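PDB 1O1Z: glycerophosphodiester phosphodiesterase from Thermotoga maritima, which belongs to the glycerophosphodiester phosphodiesterase family, whose members are built on the alpha/beta TIM-barrel fold. Local coordinates for residues G17-S22 against V58-D63; R66-D71 against E84-K89; F134-L139 against V164-K169; S193-G198 against E218-I223. All blocks are in the same frame, centred on the assembly; numbering follows the deposited sequence. Where two conformers were deposited one is given.

How the contacts relate
The four contacts follow one another in series along the chain; none nests or crosses. From the N terminus, contact 1 closes a loop that runs from strand 14-18 through helix 30-38 and the strand pair 43-50 and 56-58. Contact 2 then closes a short, peripheral loop, and a salt bridge ties it to contact 1. Across the barrel, contact 3 joins the consecutive helices 136-142 and 160-170, closing over strand 148-151. Contact 4 links the end of helix 185-196 to the entry of strand 221-224, over strand 200-204 and helix 209-215. Contacts 3 and 4 touch through the bridge Glu168-Lys197 and through Phe194 packed on Val164 and Val167, while His18 against Ile223 brings contact 4 back to contact 1.

Contact 1: residues G17-S22 against V58-D63; sequences GHRGYS and VSHDED
Arg19 sets CG anti to its carbonyl carbon and runs extended from CG to NE, which carries its guanidinium to the imidazole of His60; the ring is brought there by a first torsion of 180° that sets CG of His60 anti to the backbone N. The two flat groups stack with centres 3.9 Å apart and planes 22° from parallel. The overlap is offset: NH2 of Arg19 hangs over the CD2 side of the imidazole, its distance to His60 CD2 being 3.3 Å, while CZ lies 3.7 Å from CG of His60. NH2 also comes close to His60 NE2, but the angle is wrong for a hydrogen bond, so between these two segments the pair meets by stacking. Arg19 lies just past the C-terminal end of barrel strand 14-18, the rim that in TIM barrels generally carries the active site; His60 lies in the loop after the short strand 56-58, which runs antiparallel to 43-50. His18-Arg19 and His60-Asp61 match the HR...HD signature of this family. A type II turn from Gly17 to Gly20 lifts Arg19 out of the strand, closed by Gly20 N to Gly17 O at 3.0 Å, and Ser22 OG donates to His18 O over 2.7 Å. The rotation of the His60 ring is fixed at its edge, where ND1 donates to Asp61 OD1 at 2.9 Å and 161°, with the oxygen almost in the ring plane. Asp61 OD2 forms a salt bridge with Arg66. NH1 of Arg19 makes one with Glu27, further along the same loop.

Contact 2: residues R66-D71 against E84-K89; sequences RLFGLD and ELTDGK
The methyl group CG2 of Thr86 points into the face of the Phe68 ring in a CH-pi contact, 3.6 Å from the centroid and 11° off the ring normal. The threonine's chi1 of 60° explains the division of labour: OG1 turns between the backbone N and the carbonyl carbon, where it bonds to Leu82 O and Ile90 N, and the methyl is left to meet the ring. Aliphatic packing adds to this. CD of Lys89 approaches the edge of the Phe68 ring, 4.2 Å from CE1, before the chain leads on and away. Leu70 CD1 rests on the end of helix 79-85, 3.9 Å from Leu85 CB and 3.7 Å from Leu85 O. Asp87, with positive phi, is the C-prime residue of a Schellman motif, and a type I' turn is closed by Lys89 N to Thr86 O at 3.1 Å. The chemistry across the contact is apolar, so the C-terminal end of helix 79-85 and the turn after it are joined to the end of helix 65-68 and the start of strand 70-73 by shape and dispersion, while the threonine hydroxyl is satisfied within its own side.

Contact 3: residues F134-L139 against V164-K169; sequences FDLDLL and VERVEK
OD1 of Asp137 is gripped by both terminal nitrogens of Arg166. The NH2 bond is short and nearly straight, 2.7 Å with an angle of 169°, uses the anti lone pair of OD1 and lies in the guanidinium plane. NH1 of Arg166 adds a weak bond to the same oxygen at 3.2 Å. Carboxylate and guanidinium are close to coplanar, their planes 25° apart, although the two side chains meet at about a right angle. Arg166 spans the gap because its CG stands anti to the backbone N and the chain is extended from CG to NE. On one face of the guanidinium lies CB of Leu136, 3.6 Å from CZ of Arg166 and over the centre, so the cation rests on an aliphatic floor while its edge makes the salt bridge. A second carboxylate, Asp140, also bonds to NH2. The contact joins two consecutive outer helices of the barrel, 136-142 and 160-170, with Tyr150 of the intervening strand also touching Arg166. Asp135 is the N-cap of helix 136-142, its OD1 accepting from Leu138 N at 3.2 Å from above the carboxylate plane. The guanidinium thus sits beside the first turn of a helix, where a positive charge would ordinarily be disfavoured; two carboxylates, Asp137 and Asp140, share the one cation, which probably outweighs the unfavourable field of the helix start.

Contact 4: residues S193-G198 against E218-I223; sequences SFRKKG and EIDGVI
Arg195 takes hold of Asp220 side-on with two nitrogens, NE reaching OD1 at 3.0 Å and NH2 reaching OD2 at 3.1 Å. A weak third bond runs from NE to OD2. The fit is tilted: the planes of the two groups are 59° apart, so both oxygens are met from above the carboxylate plane, although OD2 lies within the plane of the guanidinium. The grip has support on either partner, since NH1 of Arg195 donates to Arg217 O and OD1 of Asp220 accepts from Ile201 N. Over one face of the guanidinium runs the peptide between Glu218 and Ile219, with Glu218 C 3.5 Å from NH1 of Arg195. Ile219 O is close to NH2, but the angle rules out a hydrogen bond. The arginine reaches this far with CG anti to the backbone N (chi1 -158°) and its chain extended to NE; CD of Arg195 packs 3.6 Å from Glu218 O. One turn back on the same helix, Arg192 pairs with Glu218 in a second salt bridge. Helix 185-196 ends in a Schellman motif at Gly198, where Gly198 N bonds to Arg195 O at 2.9 Å, and the chain turns into strand 200-204. Asp220 stands just before strand 221-224, which pairs with strands 200-204 and 14-18; the arginine therefore clamps an outer helix to the N-terminal side of the parallel strands where the TIM barrel closes.

Contact 1: residues G17-S22 against V58-D63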
loop_
_atom_site.group_PDB
_atom_site.type_symbol
_atom_site.label_atom_id
_atom_site.label_comp_id
_atom_site.label_asym_id
_atom_site.label_seq_id
_atom_site.Cartn_x
_atom_site.Cartn_y
_atom_site.Cartn_z
ATOM N N GLY A 17 4.964 0.526 -6.947
ATOM C CA GLY A 17 6.217 0.816 -6.268
ATOM C C GLY A 17 6.006 0.967 -4.782
ATOM O O GLY A 17 5.294 1.866 -4.343
ATOM N N HIS A 18 6.623 0.087 -4.000
ATOM C CA HIS A 18 6.541 0.067 -2.549
ATOM C C HIS A 18 7.255 1.271 -1.952
ATOM O O HIS A 18 8.486 1.366 -2.021
ATOM C CB HIS A 18 7.191 -1.219 -2.041
ATOM C CG HIS A 18 7.140 -1.378 -0.567
ATOM N ND1 HIS A 18 8.266 -1.596 0.191
ATOM C CD2 HIS A 18 6.102 -1.321 0.301
ATOM C CE1 HIS A 18 7.921 -1.696 1.467
ATOM N NE2 HIS A 18 6.618 -1.522 1.567
ATOM N N ARG A 19 6.474 2.212 -1.418
ATOM C CA ARG A 19 7.026 3.504 -0.992
ATOM C C ARG A 19 7.684 4.237 -2.164
ATOM O O ARG A 19 8.665 4.970 -2.018
ATOM C CB ARG A 19 7.970 3.315 0.192
ATOM C CG ARG A 19 7.452 2.408 1.259
ATOM C CD ARG A 19 8.318 2.331 2.496
ATOM N NE ARG A 19 7.897 1.223 3.334
ATOM C CZ ARG A 19 8.619 0.670 4.288
ATOM N NH1 ARG A 19 9.816 1.133 4.595
ATOM N NH2 ARG A 19 8.143 -0.385 4.938
ATOM N N GLY A 20 7.106 4.070 -3.348
ATOM C CA GLY A 20 7.692 4.554 -4.587
ATOM C C GLY A 20 8.751 3.598 -5.121
ATOM O O GLY A 20 8.718 2.411 -4.817
ATOM N N TYR A 21 9.686 4.117 -5.920
ATOM C CA TYR A 21 10.788 3.317 -6.438
ATOM C C TYR A 21 11.864 3.327 -5.363
ATOM O O TYR A 21 12.906 3.971 -5.494
ATOM C CB TYR A 21 11.307 3.886 -7.752
ATOM C CG TYR A 21 12.188 2.963 -8.570
ATOM C CD1 TYR A 21 12.729 1.795 -8.027
ATOM C CD2 TYR A 21 12.484 3.266 -9.875
ATOM C CE1 TYR A 21 13.518 0.960 -8.764
ATOM C CE2 TYR A 21 13.280 2.437 -10.631
ATOM C CZ TYR A 21 13.791 1.285 -10.081
ATOM O OH TYR A 21 14.581 0.449 -10.848
ATOM N N SER A 22 11.600 2.588 -4.292
ATOM C CA SER A 22 12.388 2.737 -3.071
ATOM C C SER A 22 13.729 2.002 -3.119
ATOM O O SER A 22 14.555 2.229 -2.269
ATOM C CB SER A 22 11.552 2.318 -1.865
ATOM O OG SER A 22 11.157 0.965 -1.975
ATOM N N VAL A 58 3.049 11.479 4.844
ATOM C CA VAL A 58 3.481 10.190 4.296
ATOM C C VAL A 58 4.733 9.733 5.070
ATOM O O VAL A 58 5.814 10.306 4.939
ATOM C CB VAL A 58 3.741 10.272 2.803
ATOM C CG1 VAL A 58 4.197 8.906 2.259
ATOM C CG2 VAL A 58 2.505 10.753 2.062
ATOM N N SER A 59 4.582 8.718 5.923
ATOM C CA SER A 59 5.690 8.164 6.684
ATOM C C SER A 59 5.317 6.765 7.141
ATOM O O SER A 59 4.303 6.591 7.808
ATOM C CB SER A 59 5.977 9.016 7.921
ATOM O OG SER A 59 7.083 8.472 8.664
ATOM N N HIS A 60 6.148 5.779 6.803
ATOM C CA HIS A 60 5.930 4.424 7.326
ATOM C C HIS A 60 6.054 4.345 8.858
ATOM O O HIS A 60 5.143 3.852 9.539
ATOM C CB HIS A 60 6.897 3.447 6.656
ATOM C CG HIS A 60 6.735 2.056 7.149
ATOM N ND1 HIS A 60 7.445 1.558 8.214
ATOM C CD2 HIS A 60 5.876 1.082 6.765
ATOM C CE1 HIS A 60 7.053 0.315 8.448
ATOM N NE2 HIS A 60 6.092 0.009 7.599
ATOM N N ASP A 61 7.155 4.846 9.403
ATOM C CA ASP A 61 7.426 4.791 10.826
ATOM C C ASP A 61 6.719 5.950 11.528
ATOM O O ASP A 61 6.443 6.984 10.910
ATOM C CB ASP A 61 8.916 4.917 11.102
ATOM C CG ASP A 61 9.759 3.733 10.604
ATOM O OD1 ASP A 61 9.221 2.676 10.193
ATOM O OD2 ASP A 61 11.003 3.801 10.675
ATOM N N GLU A 62 6.515 5.828 12.831
ATOM C CA GLU A 62 5.868 6.886 13.598
ATOM C C GLU A 62 6.840 8.014 13.962
ATOM O O GLU A 62 6.419 9.019 14.506
ATOM C CB GLU A 62 5.205 6.332 14.875
ATOM C CG GLU A 62 6.153 5.892 15.964
ATOM C CD GLU A 62 5.457 5.623 17.294
ATOM O OE1 GLU A 62 4.206 5.674 17.373
ATOM O OE2 GLU A 62 6.178 5.354 18.267
ATOM N N ASP A 63 8.132 7.824 13.709
ATOM C CA ASP A 63 9.158 8.833 14.036
ATOM C C ASP A 63 10.186 8.932 12.913
ATOM O O ASP A 63 10.104 8.210 11.914
ATOM C CB ASP A 63 9.806 8.531 15.380
ATOM C CG ASP A 63 10.467 7.193 15.403
ATOM O OD1 ASP A 63 11.186 6.849 14.433
ATOM O OD2 ASP A 63 10.310 6.405 16.356
#

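Contact 2: residues R66-D71 against E84-K89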
loop_
_atom_site.group_PDB
_atom_site.type_symbol
_atom_site.label_atom_id
_atom_site.label_comp_id
_atom_site.label_asym_id
_atom_site.label_seq_id
_atom_site.Cartn_x
_atom_site.Cartn_y
_atom_site.Cartn_z
ATOM N N ARG A 66 14.838 6.243 11.878
ATOM C CA ARG A 66 15.482 5.318 10.939
ATOM C C ARG A 66 16.089 6.018 9.732
ATOM O O ARG A 66 17.188 5.685 9.309
ATOM C CB ARG A 66 14.477 4.259 10.484
ATOM C CG ARG A 66 15.010 3.189 9.525
ATOM C CD ARG A 66 13.999 2.074 9.253
ATOM N NE ARG A 66 12.722 2.618 8.794
ATOM C CZ ARG A 66 12.358 2.772 7.515
ATOM N NH1 ARG A 66 13.133 2.337 6.512
ATOM N NH2 ARG A 66 11.190 3.321 7.241
ATOM N N LEU A 67 15.366 6.978 9.175
ATOM C CA LEU A 67 15.761 7.594 7.900
ATOM C C LEU A 67 16.553 8.886 8.081
ATOM O O LEU A 67 17.348 9.251 7.212
ATOM C CB LEU A 67 14.523 7.878 7.054
ATOM C CG LEU A 67 13.680 6.685 6.564
ATOM C CD1 LEU A 67 12.516 7.189 5.813
ATOM C CD2 LEU A 67 14.531 5.735 5.723
ATOM N N PHE A 68 16.326 9.577 9.195
ATOM C CA PHE A 68 16.949 10.886 9.458
ATOM C C PHE A 68 17.779 10.983 10.734
ATOM O O PHE A 68 18.477 11.978 10.943
ATOM C CB PHE A 68 15.856 11.968 9.476
ATOM C CG PHE A 68 15.082 12.033 8.217
ATOM C CD1 PHE A 68 15.584 12.725 7.124
ATOM C CD2 PHE A 68 13.860 11.374 8.091
ATOM C CE1 PHE A 68 14.873 12.767 5.933
ATOM C CE2 PHE A 68 13.138 11.413 6.902
ATOM C CZ PHE A 68 13.653 12.117 5.821
ATOM N N GLY A 69 17.705 9.977 11.601
ATOM C CA GLY A 69 18.472 9.975 12.835
ATOM C C GLY A 69 17.936 10.944 13.861
ATOM O O GLY A 69 18.666 11.383 14.750
ATOM N N LEU A 70 16.650 11.270 13.753
ATOM C CA LEU A 70 16.038 12.256 14.640
ATOM C C LEU A 70 14.963 11.601 15.478
ATOM O O LEU A 70 14.080 10.943 14.934
ATOM C CB LEU A 70 15.412 13.378 13.820
ATOM C CG LEU A 70 16.363 14.206 12.963
ATOM C CD1 LEU A 70 15.556 15.123 12.059
ATOM C CD2 LEU A 70 17.309 15.013 13.859
ATOM N N ASP A 71 15.042 11.789 16.794
ATOM C CA ASP A 71 14.116 11.192 17.741
ATOM C C ASP A 71 12.923 12.134 17.896
ATOM O O ASP A 71 12.727 12.762 18.928
ATOM C CB ASP A 71 14.817 10.936 19.094
ATOM C CG ASP A 71 14.011 10.036 20.010
ATOM O OD1 ASP A 71 13.051 9.389 19.543
ATOM O OD2 ASP A 71 14.270 9.907 21.224
ATOM N N GLU A 84 10.967 21.136 7.829
ATOM C CA GLU A 84 12.204 21.782 8.221
ATOM C C GLU A 84 13.232 20.734 8.656
ATOM O O GLU A 84 14.380 20.780 8.251
ATOM C CB GLU A 84 11.964 22.787 9.360
ATOM C CG GLU A 84 11.048 23.952 9.000
ATOM C CD GLU A 84 10.377 24.592 10.216
ATOM O OE1 GLU A 84 11.080 24.836 11.215
ATOM O OE2 GLU A 84 9.144 24.855 10.182
ATOM N N LEU A 85 12.807 19.796 9.500
ATOM C CA LEU A 85 13.701 18.756 10.028
ATOM C C LEU A 85 14.273 17.829 8.962
ATOM O O LEU A 85 15.412 17.369 9.072
ATOM C CB LEU A 85 12.951 17.905 11.048
ATOM C CG LEU A 85 12.666 18.605 12.365
ATOM C CD1 LEU A 85 11.622 17.844 13.162
ATOM C CD2 LEU A 85 13.942 18.809 13.169
ATOM N N THR A 86 13.490 17.572 7.917
ATOM C CA THR A 86 13.877 16.644 6.841
ATOM C C THR A 86 14.344 17.375 5.566
ATOM O O THR A 86 14.490 16.754 4.522
ATOM C CB THR A 86 12.711 15.708 6.458
ATOM O OG1 THR A 86 11.598 16.481 6.003
ATOM C CG2 THR A 86 12.200 14.910 7.646
ATOM N N ASP A 87 14.631 18.669 5.700
ATOM C CA ASP A 87 14.876 19.605 4.592
ATOM C C ASP A 87 13.998 19.364 3.379
ATOM O O ASP A 87 14.445 19.293 2.233
ATOM C CB ASP A 87 16.347 19.678 4.209
ATOM C CG ASP A 87 16.737 21.055 3.674
ATOM O OD1 ASP A 87 16.068 22.090 4.034
ATOM O OD2 ASP A 87 17.722 21.184 2.909
ATOM N N GLY A 88 12.716 19.232 3.658
ATOM C CA GLY A 88 11.707 19.207 2.636
ATOM C C GLY A 88 11.411 17.835 2.094
ATOM O O GLY A 88 10.567 17.741 1.212
ATOM N N LYS A 89 12.065 16.773 2.596
ATOM C CA LYS A 89 11.900 15.453 1.969
ATOM C C LYS A 89 10.591 14.779 2.354
ATOM O O LYS A 89 10.037 14.021 1.561
ATOM C CB LYS A 89 13.075 14.528 2.299
ATOM C CG LYS A 89 14.342 14.984 1.624
ATOM C CD LYS A 89 15.499 14.060 1.937
ATOM C CE LYS A 89 16.768 14.469 1.176
ATOM N NZ LYS A 89 17.307 15.786 1.621
#

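Contact 3: residues F134-L139 against V164-K169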
loop_
_atom_site.group_PDB
_atom_site.type_symbol
_atom_site.label_atom_id
_atom_site.label_comp_id
_atom_site.label_asym_id
_atom_site.label_seq_id
_atom_site.Cartn_x
_atom_site.Cartn_y
_atom_site.Cartn_z
ATOM N N PHE A 134 -3.664 -3.232 8.085
ATOM C CA PHE A 134 -3.722 -4.464 8.852
ATOM C C PHE A 134 -4.889 -4.458 9.878
ATOM O O PHE A 134 -5.224 -5.489 10.461
ATOM C CB PHE A 134 -2.376 -4.675 9.595
ATOM C CG PHE A 134 -1.217 -5.035 8.691
ATOM C CD1 PHE A 134 -1.020 -6.348 8.300
ATOM C CD2 PHE A 134 -0.359 -4.070 8.216
ATOM C CE1 PHE A 134 0.056 -6.697 7.477
ATOM C CE2 PHE A 134 0.696 -4.408 7.369
ATOM C CZ PHE A 134 0.881 -5.736 6.999
ATOM N N ASP A 135 -5.500 -3.276 10.063
ATOM C CA ASP A 135 -6.663 -3.082 10.940
ATOM C C ASP A 135 -7.935 -3.346 10.134
ATOM O O ASP A 135 -8.518 -2.454 9.519
ATOM C CB ASP A 135 -6.606 -1.657 11.464
ATOM C CG ASP A 135 -7.578 -1.359 12.564
ATOM O OD1 ASP A 135 -8.578 -2.108 12.759
ATOM O OD2 ASP A 135 -7.391 -0.326 13.300
ATOM N N LEU A 136 -8.318 -4.614 10.089
ATOM C CA LEU A 136 -9.383 -5.025 9.197
ATOM C C LEU A 136 -10.727 -4.424 9.641
ATOM O O LEU A 136 -11.546 -4.053 8.804
ATOM C CB LEU A 136 -9.453 -6.550 9.104
ATOM C CG LEU A 136 -8.108 -7.202 8.759
ATOM C CD1 LEU A 136 -8.387 -8.683 8.534
ATOM C CD2 LEU A 136 -7.433 -6.583 7.572
ATOM N N ASP A 137 -10.943 -4.316 10.946
ATOM C CA ASP A 137 -12.186 -3.723 11.452
ATOM C C ASP A 137 -12.306 -2.274 11.008
ATOM O O ASP A 137 -13.396 -1.807 10.709
ATOM C CB ASP A 137 -12.294 -3.770 12.959
ATOM C CG ASP A 137 -12.402 -5.163 13.535
ATOM O OD1 ASP A 137 -12.554 -6.173 12.799
ATOM O OD2 ASP A 137 -12.374 -5.316 14.785
ATOM N N LEU A 138 -11.211 -1.534 11.014
ATOM C CA LEU A 138 -11.234 -0.130 10.598
ATOM C C LEU A 138 -11.768 -0.013 9.177
ATOM O O LEU A 138 -12.615 0.837 8.883
ATOM C CB LEU A 138 -9.841 0.479 10.696
ATOM C CG LEU A 138 -9.666 1.852 10.044
ATOM C CD1 LEU A 138 -10.518 2.871 10.767
ATOM C CD2 LEU A 138 -8.193 2.223 10.034
ATOM N N LEU A 139 -11.275 -0.885 8.306
ATOM C CA LEU A 139 -11.693 -0.835 6.897
ATOM C C LEU A 139 -13.175 -1.150 6.798
ATOM O O LEU A 139 -13.931 -0.444 6.126
ATOM C CB LEU A 139 -10.869 -1.806 6.052
ATOM C CG LEU A 139 -9.374 -1.460 6.001
ATOM C CD1 LEU A 139 -8.594 -2.596 5.325
ATOM C CD2 LEU A 139 -9.134 -0.136 5.308
ATOM N N VAL A 164 -12.166 -16.471 5.669
ATOM C CA VAL A 164 -13.044 -16.729 4.534
ATOM C C VAL A 164 -14.439 -16.152 4.775
ATOM O O VAL A 164 -15.021 -15.530 3.900
ATOM C CB VAL A 164 -13.105 -18.240 4.224
ATOM C CG1 VAL A 164 -14.193 -18.557 3.193
ATOM C CG2 VAL A 164 -11.729 -18.748 3.777
ATOM N N GLU A 165 -14.965 -16.320 5.992
ATOM C CA GLU A 165 -16.273 -15.792 6.356
ATOM C C GLU A 165 -16.280 -14.260 6.227
ATOM O O GLU A 165 -17.203 -13.681 5.698
ATOM C CB GLU A 165 -16.630 -16.209 7.783
ATOM C CG GLU A 165 -16.934 -17.686 7.961
ATOM C CD GLU A 165 -17.052 -18.110 9.429
ATOM O OE1 GLU A 165 -16.919 -17.250 10.333
ATOM O OE2 GLU A 165 -17.280 -19.315 9.674
ATOM N N ARG A 166 -15.210 -13.621 6.701
ATOM C CA ARG A 166 -15.110 -12.170 6.658
ATOM C C ARG A 166 -15.081 -11.632 5.238
ATOM O O ARG A 166 -15.737 -10.674 4.909
ATOM C CB ARG A 166 -13.848 -11.736 7.379
ATOM C CG ARG A 166 -13.742 -10.262 7.558
ATOM C CD ARG A 166 -12.477 -9.883 8.313
ATOM N NE ARG A 166 -12.692 -8.562 8.811
ATOM C CZ ARG A 166 -12.560 -8.148 10.060
ATOM N NH1 ARG A 166 -12.097 -8.888 11.085
ATOM N NH2 ARG A 166 -12.882 -6.922 10.272
ATOM N N VAL A 167 -14.279 -12.262 4.397
ATOM C CA VAL A 167 -14.123 -11.814 3.023
ATOM C C VAL A 167 -15.456 -11.974 2.274
ATOM O O VAL A 167 -15.853 -11.085 1.527
ATOM C CB VAL A 167 -12.975 -12.571 2.330
ATOM C CG1 VAL A 167 -12.924 -12.256 0.837
ATOM C CG2 VAL A 167 -11.669 -12.197 2.969
ATOM N N GLU A 168 -16.143 -13.092 2.480
ATOM C CA GLU A 168 -17.487 -13.293 1.902
ATOM C C GLU A 168 -18.495 -12.244 2.353
ATOM O O GLU A 168 -19.258 -11.682 1.551
ATOM C CB GLU A 168 -17.996 -14.693 2.265
ATOM C CG GLU A 168 -17.256 -15.821 1.569
ATOM C CD GLU A 168 -17.871 -16.216 0.234
ATOM O OE1 GLU A 168 -17.294 -17.090 -0.449
ATOM O OE2 GLU A 168 -18.933 -15.668 -0.132
ATOM N N LYS A 169 -18.463 -11.937 3.646
ATOM C CA LYS A 169 -19.435 -11.053 4.255
ATOM C C LYS A 169 -19.216 -9.591 3.854
ATOM O O LYS A 169 -20.165 -8.847 3.641
ATOM C CB LYS A 169 -19.385 -11.227 5.790
ATOM C CG LYS A 169 -20.040 -10.156 6.567
ATOM C CD LYS A 169 -20.094 -10.518 8.042
ATOM C CE LYS A 169 -21.172 -9.692 8.689
ATOM N NZ LYS A 169 -20.820 -8.239 8.574
#

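Contact 4: residues S193-G198 against E218-I223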
loop_
_atom_site.group_PDB
_atom_site.type_symbol
_atom_site.label_atom_id
_atom_site.label_comp_id
_atom_site.label_asym_id
_atom_site.label_seq_id
_atom_site.Cartn_x
_atom_site.Cartn_y
_atom_site.Cartn_z
ATOM N N SER A 193 -10.102 -19.230 -4.754
ATOM C CA SER A 193 -11.555 -19.130 -4.563
ATOM C C SER A 193 -11.972 -17.672 -4.481
ATOM O O SER A 193 -12.991 -17.286 -5.069
ATOM C CB SER A 193 -12.032 -19.899 -3.306
ATOM O OG SER A 193 -11.795 -19.193 -2.086
ATOM N N PHE A 194 -11.169 -16.871 -3.787
ATOM C CA PHE A 194 -11.442 -15.436 -3.655
ATOM C C PHE A 194 -11.371 -14.760 -5.057
ATOM O O PHE A 194 -12.206 -13.936 -5.428
ATOM C CB PHE A 194 -10.410 -14.787 -2.718
ATOM C CG PHE A 194 -10.532 -15.162 -1.230
ATOM C CD1 PHE A 194 -11.740 -15.523 -0.674
ATOM C CD2 PHE A 194 -9.410 -15.100 -0.413
ATOM C CE1 PHE A 194 -11.845 -15.840 0.700
ATOM C CE2 PHE A 194 -9.494 -15.391 0.953
ATOM C CZ PHE A 194 -10.720 -15.766 1.505
ATOM N N ARG A 195 -10.347 -15.104 -5.822
ATOM C CA ARG A 195 -10.126 -14.490 -7.125
ATOM C C ARG A 195 -11.261 -14.832 -8.093
ATOM O O ARG A 195 -11.671 -13.985 -8.894
ATOM C CB ARG A 195 -8.797 -14.964 -7.677
ATOM C CG ARG A 195 -8.207 -14.111 -8.689
ATOM C CD ARG A 195 -6.712 -14.330 -8.758
ATOM N NE ARG A 195 -6.168 -13.561 -9.834
ATOM C CZ ARG A 195 -5.439 -14.065 -10.814
ATOM N NH1 ARG A 195 -5.178 -15.374 -10.890
ATOM N NH2 ARG A 195 -4.948 -13.245 -11.731
ATOM N N LYS A 196 -11.776 -16.051 -7.988
ATOM C CA LYS A 196 -12.889 -16.504 -8.827
ATOM C C LYS A 196 -14.139 -15.649 -8.588
ATOM O O LYS A 196 -14.939 -15.434 -9.508
ATOM C CB LYS A 196 -13.178 -17.992 -8.558
ATOM C CG LYS A 196 -14.232 -18.612 -9.456
ATOM C CD LYS A 196 -14.352 -20.119 -9.211
ATOM N N LYS A 197 -14.281 -15.142 -7.363
ATOM C CA LYS A 197 -15.331 -14.177 -7.017
ATOM C C LYS A 197 -15.065 -12.727 -7.418
ATOM O O LYS A 197 -15.941 -11.881 -7.247
ATOM C CB LYS A 197 -15.597 -14.195 -5.514
ATOM C CG LYS A 197 -16.327 -15.382 -5.001
ATOM C CD LYS A 197 -16.788 -15.127 -3.568
ATOM C CE LYS A 197 -18.086 -14.307 -3.505
ATOM N NZ LYS A 197 -18.406 -13.872 -2.104
ATOM N N GLY A 198 -13.879 -12.407 -7.919
ATOM C CA GLY A 198 -13.579 -11.083 -8.444
ATOM C C GLY A 198 -12.725 -10.249 -7.490
ATOM O O GLY A 198 -12.387 -9.087 -7.798
ATOM N N GLU A 218 -1.201 -16.545 -10.265
ATOM C CA GLU A 218 -2.126 -16.537 -9.125
ATOM C C GLU A 218 -2.498 -15.151 -8.630
ATOM O O GLU A 218 -3.319 -15.022 -7.720
ATOM C CB GLU A 218 -1.492 -17.272 -7.943
ATOM C CG GLU A 218 -1.009 -18.681 -8.248
ATOM C CD GLU A 218 -2.142 -19.603 -8.617
ATOM O OE1 GLU A 218 -3.188 -19.558 -7.943
ATOM O OE2 GLU A 218 -2.008 -20.380 -9.593
ATOM N N ILE A 219 -1.862 -14.109 -9.185
ATOM C CA ILE A 219 -1.992 -12.784 -8.622
ATOM C C ILE A 219 -2.407 -11.763 -9.674
ATOM O O ILE A 219 -2.165 -11.926 -10.876
ATOM C CB ILE A 219 -0.677 -12.303 -7.953
ATOM C CG1 ILE A 219 0.422 -12.034 -8.975
ATOM C CG2 ILE A 219 -0.210 -13.318 -6.890
ATOM C CD1 ILE A 219 1.726 -11.507 -8.401
ATOM N N ASP A 220 -2.980 -10.681 -9.167
ATOM C CA ASP A 220 -3.380 -9.547 -9.988
ATOM C C ASP A 220 -2.416 -8.355 -9.899
ATOM O O ASP A 220 -2.423 -7.492 -10.774
ATOM C CB ASP A 220 -4.762 -9.101 -9.560
ATOM C CG ASP A 220 -5.781 -10.172 -9.775
ATOM O OD1 ASP A 220 -6.254 -10.768 -8.773
ATOM O OD2 ASP A 220 -6.086 -10.523 -10.954
ATOM N N GLY A 221 -1.612 -8.309 -8.847
ATOM C CA GLY A 221 -0.729 -7.200 -8.593
ATOM C C GLY A 221 0.416 -7.557 -7.682
ATOM O O GLY A 221 0.358 -8.511 -6.908
ATOM N N VAL A 222 1.458 -6.743 -7.786
ATOM C CA VAL A 222 2.668 -6.900 -6.985
ATOM C C VAL A 222 3.101 -5.555 -6.456
ATOM O O VAL A 222 3.072 -4.570 -7.174
ATOM C CB VAL A 222 3.771 -7.596 -7.791
ATOM C CG1 VAL A 222 4.153 -6.793 -9.036
ATOM C CG2 VAL A 222 5.005 -7.862 -6.903
ATOM N N ILE A 223 3.494 -5.526 -5.184
ATOM C CA ILE A 223 4.062 -4.382 -4.539
ATOM C C ILE A 223 5.537 -4.684 -4.359
ATOM O O ILE A 223 5.901 -5.672 -3.721
ATOM C CB ILE A 223 3.328 -4.125 -3.198
ATOM C CG1 ILE A 223 1.857 -3.790 -3.458
ATOM C CG2 ILE A 223 4.055 -3.065 -2.376
ATOM C CD1 ILE A 223 0.953 -3.930 -2.254
#